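Local atomic coordinates of Sqt1 (Chaetomium thermophilum, PDB entry 4ZOY), a protein that probably acts as a WD40-repeat chaperone in ribosome biogenesis, capturing a nascent ribosomal protein while it is still being translated. Residues A[137-142]-A[159-164]. Residues are numbered along the deposited sequence; the frame is centred on the assembly and turned at random.
Sequences QETEEI and LGASDG
Ser162 lies over one face of the Glu141 carboxylate, its CB 3.7 Å from OE1 and well above the plane of the group, while the flat end of Asp163 uses its two oxygens differently, OD1 bonding to Ser165 and OD2 facing waters. The setting is a blade of a WD40 beta-propeller: 137-141 is the link from the outer strand of the preceding blade, Ile142 begins the first strand of this one, and 159-164 ends the second strand and enters a type I turn from Ala161 to Gly164. Where the two meet, Ile142 and Ala161 form an antiparallel non-hydrogen-bonded pair. Just beyond it, Ser162 N donates to Glu141 O at 3.0 Å, in the carbonyl plane with a C=O...N angle of 155°. Ser162 OG, placed between its own backbone N and carbonyl carbon (chi1 63°), comes within 3.4 Å of Glu141 CB. An alanine in place of Glu141 would probably leave Ser162 CB and OG without the carboxylate that lies over them. On the Ala161 side, Thr139 lies broadside to the methyl, with CB, OG1 and CG2 almost equally near and OG1 at 3.5 Å from Ala161 CB. Deeper in, Ile142 CD1 meets Leu159 CD2 at 4.2 Å, the two side chains crossing at about a right angle, and Met114 of the previous blade packs on both. Water completes the outer part of the joint: one molecule accepts from Glu141 N and lies 2.7 Å from Ser162 OG, and another donates to both Glu138 O and Asp163 OD2, the latter at 2.8 Å.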
loop_
_atom_site.group_PDB
_atom_site.type_symbol
_atom_site.label_atom_id
_atom_site.label_comp_id
_atom_site.label_asym_id
_atom_site.label_seq_id
_atom_site.Cartn_x
_atom_site.Cartn_y
_atom_site.Cartn_z
ATOM N N GLN A 137 13.633 -16.722 -4.400
ATOM C CA GLN A 137 14.158 -16.280 -3.110
ATOM C C GLN A 137 15.496 -15.560 -3.273
ATOM O O GLN A 137 16.543 -16.062 -2.861
ATOM C CB GLN A 137 14.302 -17.467 -2.151
ATOM C CG GLN A 137 14.550 -17.074 -0.698
ATOM C CD GLN A 137 14.663 -18.277 0.223
ATOM O OE1 GLN A 137 14.689 -19.422 -0.232
ATOM N NE2 GLN A 137 14.717 -18.022 1.526
ATOM N N GLU A 138 15.454 -14.374 -3.870
ATOM C CA GLU A 138 16.664 -13.601 -4.131
ATOM C C GLU A 138 17.114 -12.750 -2.947
ATOM O O GLU A 138 18.240 -12.256 -2.930
ATOM C CB GLU A 138 16.457 -12.690 -5.347
ATOM C CG GLU A 138 16.053 -13.398 -6.636
ATOM C CD GLU A 138 17.202 -14.146 -7.302
ATOM O OE1 GLU A 138 18.359 -14.020 -6.843
ATOM O OE2 GLU A 138 16.942 -14.861 -8.290
ATOM N N THR A 139 16.228 -12.550 -1.973
ATOM C CA THR A 139 16.550 -11.758 -0.787
ATOM C C THR A 139 16.176 -12.524 0.477
ATOM O O THR A 139 15.544 -13.573 0.397
ATOM C CB THR A 139 15.817 -10.400 -0.779
ATOM O OG1 THR A 139 14.437 -10.593 -0.439
ATOM C CG2 THR A 139 15.915 -9.721 -2.144
ATOM N N GLU A 140 16.547 -11.986 1.634
ATOM C CA GLU A 140 16.256 -12.640 2.911
ATOM C C GLU A 140 14.911 -12.223 3.509
ATOM O O GLU A 140 14.306 -12.983 4.266
ATOM C CB GLU A 140 17.374 -12.363 3.921
ATOM C CG GLU A 140 18.727 -12.923 3.499
ATOM C CD GLU A 140 19.818 -12.720 4.539
ATOM O OE1 GLU A 140 19.676 -11.830 5.405
ATOM O OE2 GLU A 140 20.822 -13.460 4.488
ATOM N N GLU A 141 14.445 -11.018 3.180
ATOM C CA GLU A 141 13.191 -10.502 3.749
ATOM C C GLU A 141 12.501 -9.546 2.782
ATOM O O GLU A 141 13.072 -8.521 2.425
ATOM C CB GLU A 141 13.448 -9.777 5.076
ATOM C CG GLU A 141 13.726 -10.689 6.268
ATOM C CD GLU A 141 14.075 -9.922 7.533
ATOM O OE1 GLU A 141 13.801 -8.703 7.605
ATOM O OE2 GLU A 141 14.617 -10.550 8.469
ATOM N N ILE A 142 11.273 -9.870 2.384
ATOM C CA ILE A 142 10.455 -8.993 1.544
ATOM C C ILE A 142 9.622 -8.018 2.373
ATOM O O ILE A 142 8.839 -8.438 3.223
ATOM C CB ILE A 142 9.526 -9.812 0.657
ATOM C CG1 ILE A 142 10.355 -10.614 -0.359
ATOM C CG2 ILE A 142 8.544 -8.897 -0.072
ATOM C CD1 ILE A 142 9.588 -11.713 -1.060
ATOM N N LEU A 159 9.164 -5.489 -5.805
ATOM C CA LEU A 159 9.295 -5.655 -4.360
ATOM C C LEU A 159 10.513 -4.910 -3.849
ATOM O O LEU A 159 11.452 -4.626 -4.598
ATOM C CB LEU A 159 9.372 -7.139 -3.992
ATOM C CG LEU A 159 10.599 -7.956 -4.409
ATOM C CD1 LEU A 159 11.798 -7.775 -3.475
ATOM C CD2 LEU A 159 10.181 -9.432 -4.482
ATOM N N GLY A 160 10.512 -4.618 -2.556
ATOM C CA GLY A 160 11.680 -4.071 -1.897
ATOM C C GLY A 160 12.022 -4.947 -0.716
ATOM O O GLY A 160 11.125 -5.554 -0.127
ATOM N N ALA A 161 13.305 -5.018 -0.373
ATOM C CA ALA A 161 13.772 -5.972 0.636
ATOM C C ALA A 161 14.594 -5.340 1.755
ATOM O O ALA A 161 14.970 -4.171 1.685
ATOM C CB ALA A 161 14.584 -7.077 -0.042
ATOM N N SER A 162 14.886 -6.135 2.785
ATOM C CA SER A 162 15.603 -5.641 3.960
ATOM C C SER A 162 17.057 -5.277 3.668
ATOM O O SER A 162 17.662 -4.497 4.415
ATOM C CB SER A 162 15.552 -6.678 5.091
ATOM O OG SER A 162 16.204 -7.885 4.725
ATOM N N ASP A 163 17.614 -5.820 2.586
ATOM C CA ASP A 163 18.979 -5.463 2.177
ATOM C C ASP A 163 19.017 -4.208 1.304
ATOM O O ASP A 163 20.071 -3.824 0.799
ATOM C CB ASP A 163 19.659 -6.640 1.463
ATOM C CG ASP A 163 18.989 -7.027 0.154
ATOM O OD1 ASP A 163 17.948 -6.445 -0.216
ATOM O OD2 ASP A 163 19.503 -7.957 -0.504
ATOM N N GLY A 164 17.862 -3.572 1.131
ATOM C CA GLY A 164 17.795 -2.338 0.375
ATOM C C GLY A 164 17.523 -2.564 -1.093
ATOM O O GLY A 164 17.314 -1.615 -1.836
HETATM O O HOH W 1 19.359 -9.438 -2.920
HETATM O O HOH W 2 18.926 -10.130 1.495
HETATM O O HOH W 3 16.754 -8.927 2.266
#